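Local coordinates for putative DNA protection protein (PDB 4CYB) that probably binds and oxidises iron and stores it as a mini-ferritin of the Dps family, built of twelve subunits, at residues 27-32 with 85-90; 39-44 with 100-105; 44-49 with 60-65. All blocks are in the same frame, centred on the assembly; numbering follows the deposited sequence.

Contact 1: residues 27-32 with 85-90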
loop_
_atom_site.group_PDB
_atom_site.type_symbol
_atom_site.label_atom_id
_atom_site.label_comp_id
_atom_site.label_asym_id
_atom_site.label_seq_id
_atom_site.Cartn_x
_atom_site.Cartn_y
_atom_site.Cartn_z
ATOM N N ARG J 27 9.938 -38.099 -8.822
ATOM C CA ARG J 27 9.969 -37.793 -7.405
ATOM C C ARG J 27 9.070 -36.556 -7.098
ATOM O O ARG J 27 8.335 -36.540 -6.089
ATOM C CB ARG J 27 11.380 -37.549 -6.854
ATOM C CG ARG J 27 12.375 -38.681 -7.060
ATOM C CD ARG J 27 11.891 -40.035 -6.560
ATOM N NE ARG J 27 11.470 -40.014 -5.179
ATOM C CZ ARG J 27 12.214 -40.373 -4.129
ATOM N NH1 ARG J 27 13.494 -40.777 -4.271
ATOM N NH2 ARG J 27 11.665 -40.363 -2.934
ATOM N N LEU J 28 9.152 -35.554 -7.981
ATOM C CA LEU J 28 8.372 -34.309 -7.729
ATOM C C LEU J 28 6.896 -34.614 -7.784
ATOM O O LEU J 28 6.126 -34.021 -6.983
ATOM C CB LEU J 28 8.755 -33.191 -8.717
ATOM C CG LEU J 28 10.126 -32.557 -8.435
ATOM C CD1 LEU J 28 10.643 -31.699 -9.582
ATOM C CD2 LEU J 28 10.160 -31.787 -7.108
ATOM N N ASN J 29 6.477 -35.470 -8.723
ATOM C CA ASN J 29 5.066 -35.771 -8.847
ATOM C C ASN J 29 4.506 -36.496 -7.640
ATOM O O ASN J 29 3.350 -36.341 -7.312
ATOM C CB ASN J 29 4.671 -36.476 -10.151
ATOM C CG ASN J 29 4.334 -35.491 -11.260
ATOM O OD1 ASN J 29 3.628 -34.499 -11.029
ATOM N ND2 ASN J 29 4.803 -35.775 -12.465
ATOM N N LYS J 30 5.316 -37.320 -6.991
ATOM C CA LYS J 30 4.833 -37.967 -5.771
ATOM C C LYS J 30 4.650 -36.941 -4.660
ATOM O O LYS J 30 3.613 -36.948 -3.952
ATOM C CB LYS J 30 5.800 -39.117 -5.334
ATOM C CG LYS J 30 5.366 -39.829 -4.037
ATOM C CD LYS J 30 3.916 -40.308 -4.091
ATOM C CE LYS J 30 3.661 -41.331 -2.985
ATOM N NZ LYS J 30 4.073 -40.871 -1.646
ATOM N N VAL J 31 5.626 -36.073 -4.496
ATOM C CA VAL J 31 5.525 -34.996 -3.497
ATOM C C VAL J 31 4.283 -34.159 -3.815
ATOM O O VAL J 31 3.551 -33.751 -2.908
ATOM C CB VAL J 31 6.788 -34.117 -3.487
ATOM C CG1 VAL J 31 6.577 -32.869 -2.614
ATOM C CG2 VAL J 31 7.964 -34.952 -2.925
ATOM N N LEU J 32 4.102 -33.856 -5.087
ATOM C CA LEU J 32 2.947 -33.007 -5.543
ATOM C C LEU J 32 1.622 -33.679 -5.208
ATOM O O LEU J 32 0.715 -33.030 -4.653
ATOM C CB LEU J 32 3.098 -32.769 -7.042
ATOM C CG LEU J 32 2.284 -31.710 -7.745
ATOM C CD1 LEU J 32 2.367 -30.404 -6.938
ATOM C CD2 LEU J 32 2.855 -31.585 -9.151
ATOM N N VAL J 85 5.423 -33.700 -17.087
ATOM C CA VAL J 85 3.980 -33.448 -16.964
ATOM C C VAL J 85 3.562 -33.504 -15.511
ATOM O O VAL J 85 3.624 -34.590 -14.843
ATOM C CB VAL J 85 3.147 -34.431 -17.850
ATOM C CG1 VAL J 85 1.636 -34.029 -17.855
ATOM C CG2 VAL J 85 3.731 -34.432 -19.276
ATOM N N ALA J 86 3.136 -32.342 -14.982
ATOM C CA ALA J 86 2.678 -32.285 -13.564
ATOM C C ALA J 86 1.339 -33.020 -13.405
ATOM O O ALA J 86 0.445 -32.947 -14.294
ATOM C CB ALA J 86 2.535 -30.817 -13.122
ATOM N N VAL J 87 1.164 -33.710 -12.279
ATOM C CA VAL J 87 -0.122 -34.380 -12.038
ATOM C C VAL J 87 -1.292 -33.366 -11.981
ATOM O O VAL J 87 -1.175 -32.310 -11.329
ATOM C CB VAL J 87 -0.079 -35.252 -10.782
ATOM C CG1 VAL J 87 0.248 -34.453 -9.536
ATOM C CG2 VAL J 87 -1.404 -36.000 -10.625
ATOM N N GLY J 88 -2.360 -33.649 -12.718
ATOM C CA GLY J 88 -3.436 -32.631 -12.925
ATOM C C GLY J 88 -4.701 -32.899 -12.132
ATOM O O GLY J 88 -4.878 -32.394 -11.047
ATOM N N ASP J 89 -5.628 -33.653 -12.704
ATOM C CA ASP J 89 -6.924 -33.917 -12.087
ATOM C C ASP J 89 -6.772 -34.683 -10.768
ATOM O O ASP J 89 -5.896 -35.576 -10.673
ATOM C CB ASP J 89 -7.793 -34.699 -13.078
ATOM C CG ASP J 89 -9.226 -34.869 -12.618
ATOM O OD1 ASP J 89 -9.474 -35.813 -11.839
ATOM O OD2 ASP J 89 -10.124 -34.084 -13.039
ATOM N N PRO J 90 -7.584 -34.316 -9.745
ATOM C CA PRO J 90 -7.460 -35.030 -8.456
ATOM C C PRO J 90 -7.683 -36.572 -8.533
ATOM O O PRO J 90 -7.232 -37.317 -7.633
ATOM C CB PRO J 90 -8.558 -34.405 -7.581
ATOM C CG PRO J 90 -9.531 -33.802 -8.543
ATOM C CD PRO J 90 -8.729 -33.361 -9.750
#
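N29 reaches from helix 18-48 to the extended loop that follows helix 54-81, and its amide does the work of a backbone partner. N29 OD1 takes the N-H of V87 (N to OD1 2.9 Å), while N29 ND2 donates to V85 O, also at 2.9 Å. One flat group thus serves a donor and an acceptor two residues apart, spanning A86 between them, and the two bonds together fix which way round the amide lies. Neither is ideal in direction: the V87 nitrogen sits 41° above the carbonyl plane of N29, and N29 ND2 approaches the V85 carbonyl tilted 31° from its plane. The backbone N of A86 looks elsewhere, to OE1 of Q80 on helix 54-81, and the carbonyl of G88 is taken by R36, so several polar backbone atoms of this loop are met by side chains of helices 18-48 and 54-81. In the four-helix bundle of the ferritin-like fold this is where the chain leaves the second long helix and runs across the first to the short helix 90-96, a helix that Dps proteins carry in the connection between the second and third bundle helices. D89 is the N-cap of that short helix. One turn on from N29, L32 adds the apolar half of the contact. Turning CG away from the backbone N (chi1 -166°) carries the L32 branch across to V87, with L32 CG 3.9 Å from V87 CG1; L32 CD2 rests 4.1 Å from A86 CB, while the L32 and V87 side chains run past each other in opposite directions. V87 also packs on H92, V93 and I96 of helix 90-96, and V85 touches L48 of a second subunit.

Contact 2: residues 39-44 with 100-105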
loop_
_atom_site.group_PDB
_atom_site.type_symbol
_atom_site.label_atom_id
_atom_site.label_comp_id
_atom_site.label_asym_id
_atom_site.label_seq_id
_atom_site.Cartn_x
_atom_site.Cartn_y
_atom_site.Cartn_z
ATOM N N HIS J 39 -3.062 -30.177 1.161
ATOM C CA HIS J 39 -3.754 -28.870 0.994
ATOM C C HIS J 39 -5.249 -29.056 1.283
ATOM O O HIS J 39 -5.885 -28.281 1.998
ATOM C CB HIS J 39 -3.567 -28.341 -0.447
ATOM C CG HIS J 39 -4.510 -27.189 -0.748
ATOM N ND1 HIS J 39 -4.269 -25.907 -0.332
ATOM C CD2 HIS J 39 -5.764 -27.203 -1.273
ATOM C CE1 HIS J 39 -5.342 -25.116 -0.676
ATOM N NE2 HIS J 39 -6.239 -25.901 -1.257
ATOM N N ASP J 40 -5.839 -30.068 0.652
ATOM C CA ASP J 40 -7.250 -30.331 0.785
ATOM C C ASP J 40 -7.617 -30.785 2.205
ATOM O O ASP J 40 -8.698 -30.487 2.677
ATOM C CB ASP J 40 -7.690 -31.348 -0.274
ATOM C CG ASP J 40 -7.783 -30.696 -1.693
ATOM O OD1 ASP J 40 -7.665 -29.418 -1.838
ATOM O OD2 ASP J 40 -7.978 -31.457 -2.680
ATOM N N LEU J 41 -6.713 -31.466 2.925
ATOM C CA LEU J 41 -6.987 -31.743 4.350
ATOM C C LEU J 41 -7.007 -30.442 5.187
ATOM O O LEU J 41 -7.860 -30.265 6.048
ATOM C CB LEU J 41 -5.892 -32.688 4.930
ATOM C CG LEU J 41 -5.950 -34.188 4.644
ATOM C CD1 LEU J 41 -4.706 -34.746 5.325
ATOM C CD2 LEU J 41 -7.255 -34.733 5.277
ATOM N N TYR J 42 -6.102 -29.515 4.910
ATOM C CA TYR J 42 -6.070 -28.295 5.683
ATOM C C TYR J 42 -7.351 -27.493 5.378
ATOM O O TYR J 42 -7.942 -26.964 6.300
ATOM C CB TYR J 42 -4.834 -27.460 5.305
ATOM C CG TYR J 42 -3.703 -27.680 6.219
ATOM C CD1 TYR J 42 -3.791 -27.271 7.551
ATOM C CD2 TYR J 42 -2.527 -28.312 5.756
ATOM C CE1 TYR J 42 -2.736 -27.447 8.410
ATOM C CE2 TYR J 42 -1.462 -28.516 6.626
ATOM C CZ TYR J 42 -1.601 -28.088 7.936
ATOM O OH TYR J 42 -0.557 -28.240 8.826
ATOM N N LYS J 43 -7.794 -27.420 4.112
ATOM C CA LYS J 43 -9.067 -26.712 3.791
ATOM C C LYS J 43 -10.298 -27.440 4.398
ATOM O O LYS J 43 -11.164 -26.832 5.011
ATOM C CB LYS J 43 -9.312 -26.557 2.268
ATOM C CG LYS J 43 -8.361 -25.583 1.551
ATOM C CD LYS J 43 -8.368 -24.148 2.163
ATOM C CE LYS J 43 -9.796 -23.515 2.071
ATOM N NZ LYS J 43 -9.637 -22.070 2.397
ATOM N N LYS J 44 -10.311 -28.765 4.320
ATOM C CA LYS J 44 -11.353 -29.560 5.017
ATOM C C LYS J 44 -11.486 -29.174 6.493
ATOM O O LYS J 44 -12.592 -28.896 6.970
ATOM C CB LYS J 44 -11.138 -31.078 4.818
ATOM C CG LYS J 44 -12.145 -32.043 5.558
ATOM C CD LYS J 44 -11.615 -33.504 5.523
ATOM C CE LYS J 44 -12.376 -34.494 6.439
ATOM N NZ LYS J 44 -13.701 -34.820 5.825
ATOM N N PRO J 100 -3.421 -41.377 3.312
ATOM C CA PRO J 100 -4.710 -42.074 3.432
ATOM C C PRO J 100 -5.897 -41.108 3.344
ATOM O O PRO J 100 -5.798 -39.926 3.763
ATOM C CB PRO J 100 -4.639 -42.741 4.851
ATOM C CG PRO J 100 -3.161 -42.862 5.110
ATOM C CD PRO J 100 -2.556 -41.615 4.492
ATOM N N ARG J 101 -7.007 -41.595 2.791
ATOM C CA ARG J 101 -8.253 -40.810 2.764
ATOM C C ARG J 101 -8.888 -40.692 4.172
ATOM O O ARG J 101 -9.043 -41.718 4.910
ATOM C CB ARG J 101 -9.246 -41.468 1.801
ATOM C CG ARG J 101 -10.573 -40.713 1.675
ATOM C CD ARG J 101 -11.461 -41.441 0.678
ATOM N NE ARG J 101 -12.788 -40.871 0.651
ATOM C CZ ARG J 101 -13.742 -41.257 -0.190
ATOM N NH1 ARG J 101 -13.469 -42.155 -1.133
ATOM N NH2 ARG J 101 -14.957 -40.732 -0.117
ATOM N N PRO J 102 -9.283 -39.465 4.581
ATOM C CA PRO J 102 -9.963 -39.347 5.893
ATOM C C PRO J 102 -11.410 -39.768 5.811
ATOM O O PRO J 102 -11.925 -39.956 4.718
ATOM C CB PRO J 102 -9.917 -37.823 6.173
ATOM C CG PRO J 102 -9.941 -37.202 4.808
ATOM C CD PRO J 102 -9.221 -38.171 3.859
ATOM N N PRO J 103 -12.127 -39.866 6.962
ATOM C CA PRO J 103 -13.574 -40.054 6.934
ATOM C C PRO J 103 -14.228 -38.915 6.144
ATOM O O PRO J 103 -13.704 -37.770 6.183
ATOM C CB PRO J 103 -13.990 -39.907 8.410
ATOM C CG PRO J 103 -12.740 -40.331 9.196
ATOM C CD PRO J 103 -11.601 -39.743 8.340
ATOM N N ASP J 104 -15.337 -39.201 5.474
ATOM C CA ASP J 104 -16.089 -38.127 4.728
ATOM C C ASP J 104 -16.654 -37.081 5.669
ATOM O O ASP J 104 -16.816 -35.903 5.279
ATOM C CB ASP J 104 -17.261 -38.745 4.003
ATOM C CG ASP J 104 -16.831 -39.634 2.852
ATOM O OD1 ASP J 104 -15.662 -39.571 2.460
ATOM O OD2 ASP J 104 -17.674 -40.397 2.323
ATOM N N GLY J 105 -16.967 -37.516 6.891
ATOM C CA GLY J 105 -17.620 -36.634 7.876
ATOM C C GLY J 105 -16.641 -35.889 8.785
ATOM O O GLY J 105 -15.458 -35.644 8.425
HETATM O O HOH W 1 -15.677 -33.345 4.728
#
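K44 sends its ammonium group into a bend of the 100-105 loop and binds it through main-chain carbonyls. K44 NZ donates to the O of P103 at 3.0 Å, in the carbonyl plane and with a C=O...N angle of 154°. A second bond goes from K44 NZ to the O of G105, 3.2 Å away and tilted 22° from that carbonyl's plane. Water 1 completes the grip: it accepts from K44 NZ at 2.7 Å and donates to the O of D104, so that the carbonyls of three successive residues are all tied to one lysine, directly or through the water. The chain of K44 leaves the helix fully extended as far as CE and bends only at its last torsion (chi4 75°), which swings NZ in among the oxygens. The carboxylate of D104 is directed elsewhere, its OD1 using the syn lone pair to meet NH2 of R101 in a salt bridge of 2.9 Å within the loop. NH1 of the same R101 pairs with E95 of a second subunit, so this side of the loop belongs to the interface.

Outward from the lysine the contact turns apolar. P102 offers CG of its ring to L41 CD2 at 3.7 Å, and the same CG is 4.0 Å from K44 CE, so the proline ring lies against both a leucine branch and the lysine's methylenes. R115 of helix 109-136 and E107 also touch this proline. In this ferritin-like four-helix bundle the long connection between the second and third long helices, carrying the short helix 90-96 as in Dps proteins, is here fastened to the first helix.

Contact 3: residues 44-49 with 60-65. With FE (Fe (III) ion), chain V.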
loop_
_atom_site.group_PDB
_atom_site.type_symbol
_atom_site.label_atom_id
_atom_site.label_comp_id
_atom_site.label_asym_id
_atom_site.label_seq_id
_atom_site.Cartn_x
_atom_site.Cartn_y
_atom_site.Cartn_z
ATOM N N LYS J 44 -10.311 -28.765 4.320
ATOM C CA LYS J 44 -11.353 -29.560 5.017
ATOM C C LYS J 44 -11.486 -29.174 6.493
ATOM O O LYS J 44 -12.592 -28.896 6.970
ATOM C CB LYS J 44 -11.138 -31.078 4.818
ATOM C CG LYS J 44 -12.145 -32.043 5.558
ATOM C CD LYS J 44 -11.615 -33.504 5.523
ATOM C CE LYS J 44 -12.376 -34.494 6.439
ATOM N NZ LYS J 44 -13.701 -34.820 5.825
ATOM N N TYR J 45 -10.381 -29.132 7.225
ATOM C CA TYR J 45 -10.453 -28.883 8.640
ATOM C C TYR J 45 -10.673 -27.373 8.927
ATOM O O TYR J 45 -11.255 -27.046 9.907
ATOM C CB TYR J 45 -9.167 -29.415 9.277
ATOM C CG TYR J 45 -9.052 -30.937 9.153
ATOM C CD1 TYR J 45 -10.222 -31.759 9.162
ATOM C CD2 TYR J 45 -7.812 -31.557 9.066
ATOM C CE1 TYR J 45 -10.147 -33.151 9.080
ATOM C CE2 TYR J 45 -7.726 -32.956 8.914
ATOM C CZ TYR J 45 -8.869 -33.736 8.946
ATOM O OH TYR J 45 -8.740 -35.098 8.844
ATOM N N HIS J 46 -10.188 -26.476 8.057
ATOM C CA HIS J 46 -10.527 -25.022 8.131
ATOM C C HIS J 46 -12.046 -24.915 8.120
ATOM O O HIS J 46 -12.589 -24.134 8.913
ATOM C CB HIS J 46 -9.897 -24.322 6.909
ATOM C CG HIS J 46 -10.346 -22.876 6.652
ATOM N ND1 HIS J 46 -9.935 -21.854 7.423
ATOM C CD2 HIS J 46 -11.097 -22.324 5.617
ATOM C CE1 HIS J 46 -10.363 -20.657 6.893
ATOM N NE2 HIS J 46 -11.105 -20.948 5.795
ATOM N N TRP J 47 -12.743 -25.692 7.269
ATOM C CA TRP J 47 -14.247 -25.609 7.225
ATOM C C TRP J 47 -14.956 -26.311 8.342
ATOM O O TRP J 47 -15.889 -25.774 8.929
ATOM C CB TRP J 47 -14.795 -26.165 5.918
ATOM C CG TRP J 47 -14.253 -25.404 4.727
ATOM C CD1 TRP J 47 -14.103 -24.034 4.590
ATOM C CD2 TRP J 47 -13.755 -25.989 3.494
ATOM N NE1 TRP J 47 -13.509 -23.713 3.367
ATOM C CE2 TRP J 47 -13.329 -24.851 2.634
ATOM C CE3 TRP J 47 -13.685 -27.313 2.989
ATOM C CZ2 TRP J 47 -12.787 -25.045 1.370
ATOM C CZ3 TRP J 47 -13.166 -27.496 1.697
ATOM C CH2 TRP J 47 -12.702 -26.407 0.919
ATOM N N LEU J 48 -14.482 -27.536 8.661
ATOM C CA LEU J 48 -15.196 -28.401 9.600
ATOM C C LEU J 48 -14.875 -28.138 11.049
ATOM O O LEU J 48 -15.490 -28.757 11.934
ATOM C CB LEU J 48 -14.850 -29.876 9.372
ATOM C CG LEU J 48 -15.247 -30.532 8.036
ATOM C CD1 LEU J 48 -15.154 -32.063 8.075
ATOM C CD2 LEU J 48 -16.478 -29.985 7.348
ATOM N N MET J 49 -13.913 -27.265 11.307
ATOM C CA MET J 49 -13.483 -26.980 12.676
ATOM C C MET J 49 -14.647 -26.547 13.575
ATOM O O MET J 49 -15.651 -25.966 13.098
ATOM C CB MET J 49 -12.356 -25.913 12.662
ATOM C CG MET J 49 -11.785 -25.576 14.025
ATOM S SD MET J 49 -11.086 -27.030 14.884
ATOM C CE MET J 49 -10.119 -27.779 13.553
ATOM N N LEU J 60 -5.360 -20.616 11.561
ATOM C CA LEU J 60 -4.083 -21.314 11.440
ATOM C C LEU J 60 -4.125 -22.299 10.298
ATOM O O LEU J 60 -3.176 -22.380 9.500
ATOM C CB LEU J 60 -3.796 -22.093 12.726
ATOM C CG LEU J 60 -2.484 -22.906 12.638
ATOM C CD1 LEU J 60 -1.235 -22.011 12.498
ATOM C CD2 LEU J 60 -2.386 -23.753 13.895
ATOM N N LEU J 61 -5.226 -23.038 10.180
ATOM C CA LEU J 61 -5.328 -24.011 9.092
ATOM C C LEU J 61 -5.377 -23.322 7.740
ATOM O O LEU J 61 -4.809 -23.821 6.778
ATOM C CB LEU J 61 -6.565 -24.911 9.279
ATOM C CG LEU J 61 -6.580 -25.692 10.612
ATOM C CD1 LEU J 61 -7.896 -26.403 10.886
ATOM C CD2 LEU J 61 -5.480 -26.683 10.703
ATOM N N ASP J 62 -6.057 -22.164 7.647
ATOM C CA ASP J 62 -5.992 -21.448 6.387
ATOM C C ASP J 62 -4.595 -20.905 6.042
ATOM O O ASP J 62 -4.242 -20.844 4.859
ATOM C CB ASP J 62 -7.004 -20.307 6.378
ATOM C CG ASP J 62 -7.580 -20.072 5.020
ATOM O OD1 ASP J 62 -7.687 -21.029 4.205
ATOM O OD2 ASP J 62 -7.946 -18.930 4.794
ATOM N N LYS J 63 -3.819 -20.486 7.053
ATOM C CA LYS J 63 -2.494 -19.970 6.814
ATOM C C LYS J 63 -1.698 -21.139 6.212
ATOM O O LYS J 63 -0.984 -20.980 5.220
ATOM C CB LYS J 63 -1.884 -19.548 8.145
ATOM C CG LYS J 63 -0.424 -19.081 7.964
ATOM C CD LYS J 63 0.232 -18.968 9.337
ATOM C CE LYS J 63 1.618 -18.343 9.162
ATOM N NZ LYS J 63 2.679 -19.364 8.868
ATOM N N HIS J 64 -1.837 -22.324 6.820
ATOM C CA HIS J 64 -1.087 -23.479 6.280
ATOM C C HIS J 64 -1.549 -23.919 4.905
ATOM O O HIS J 64 -0.691 -24.228 4.035
ATOM C CB HIS J 64 -1.076 -24.677 7.258
ATOM C CG HIS J 64 -0.334 -24.418 8.495
ATOM N ND1 HIS J 64 -0.057 -25.407 9.399
ATOM C CD2 HIS J 64 0.290 -23.273 8.962
ATOM C CE1 HIS J 64 0.639 -24.889 10.410
ATOM N NE2 HIS J 64 0.891 -23.597 10.131
ATOM N N ALA J 65 -2.857 -23.879 4.652
ATOM C CA ALA J 65 -3.379 -24.220 3.311
ATOM C C ALA J 65 -2.790 -23.276 2.262
ATOM O O ALA J 65 -2.361 -23.732 1.199
ATOM C CB ALA J 65 -4.911 -24.099 3.284
HETATM FE FE FE V . -12.305 -19.220 4.489
HETATM O O HOH W 2 -10.201 -18.987 3.336
HETATM O O HOH W 3 -11.797 -17.935 6.379
HETATM O O HOH W 4 -12.931 -16.924 4.035
#
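L61 and D62, neighbours on helix 54-81, meet Y45, H46 and M49 near the end of helix 18-48, and they do so in different ways. L61 comes first and packs. Its CD1 presses on the main chain at Y45, 3.5 Å from the carbonyl carbon, and lies 3.6 Å from Y45 CB; the methyl CE of M49 meets the same branch, reaching it through a chain bent at both chi2 and chi3. The ring of Y45 leads away from this leucine, and its OH is hydrogen-bonded to E107.

D62, next along, lays its carboxylate over one face of the H46 imidazole. The two planes are only 15° apart, and D62 CG stands 3.4 Å above the H46 ring, displaced toward its rim. No hydrogen bond joins the pair: D62 OD1 forms a salt bridge with K43, while OD2 accepts from water 2, itself an iron ligand. D62 therefore belongs to the second shell, touching a protein ligand and holding a water ligand. On the first helix, H46 has CG anti to the backbone N (chi1 169°), which directs the ring past D62 to the metal. H46 NE2 binds the iron(III) ion at 2.5 Å, and its ND1 is hydrogen-bonded to the carbonyl O of H58, fixing the ring's rotation; the H58 ring also stacks with it. Waters 2, 3 and 4 fill further positions around the ion, and D73 and E77 of a second subunit also bind it.

The axes of the segments 44-48 and 60-65 approach to 8.7 Å at 158°, nearly antiparallel, as in the first hairpin of a ferritin-like bundle. With histidine from one subunit and two acidic residues from its partner, the iron lies in the intersubunit ferroxidase-type site characteristic of Dps proteins.

In the fold
All three contacts draw on helix 18-48, in the order 27-32, 39-44 and 44-49. From its last turn the chain goes round into helix 54-81, and contact 3 closes this short loop as an antiparallel hairpin. Farther on, contact 1 brings residues 85-90 back to the early part of the first helix, and contact 2 brings 100-105 to its later part. Contact 3 is nested inside both larger loops, which cross each other. Contacts 2 and 3 share K44 and touch through K43 and D62; contact 1 stands apart, about 22 Å from contact 3 between centres. Together they bind the first two bundle helices and the connection around helix 90-96.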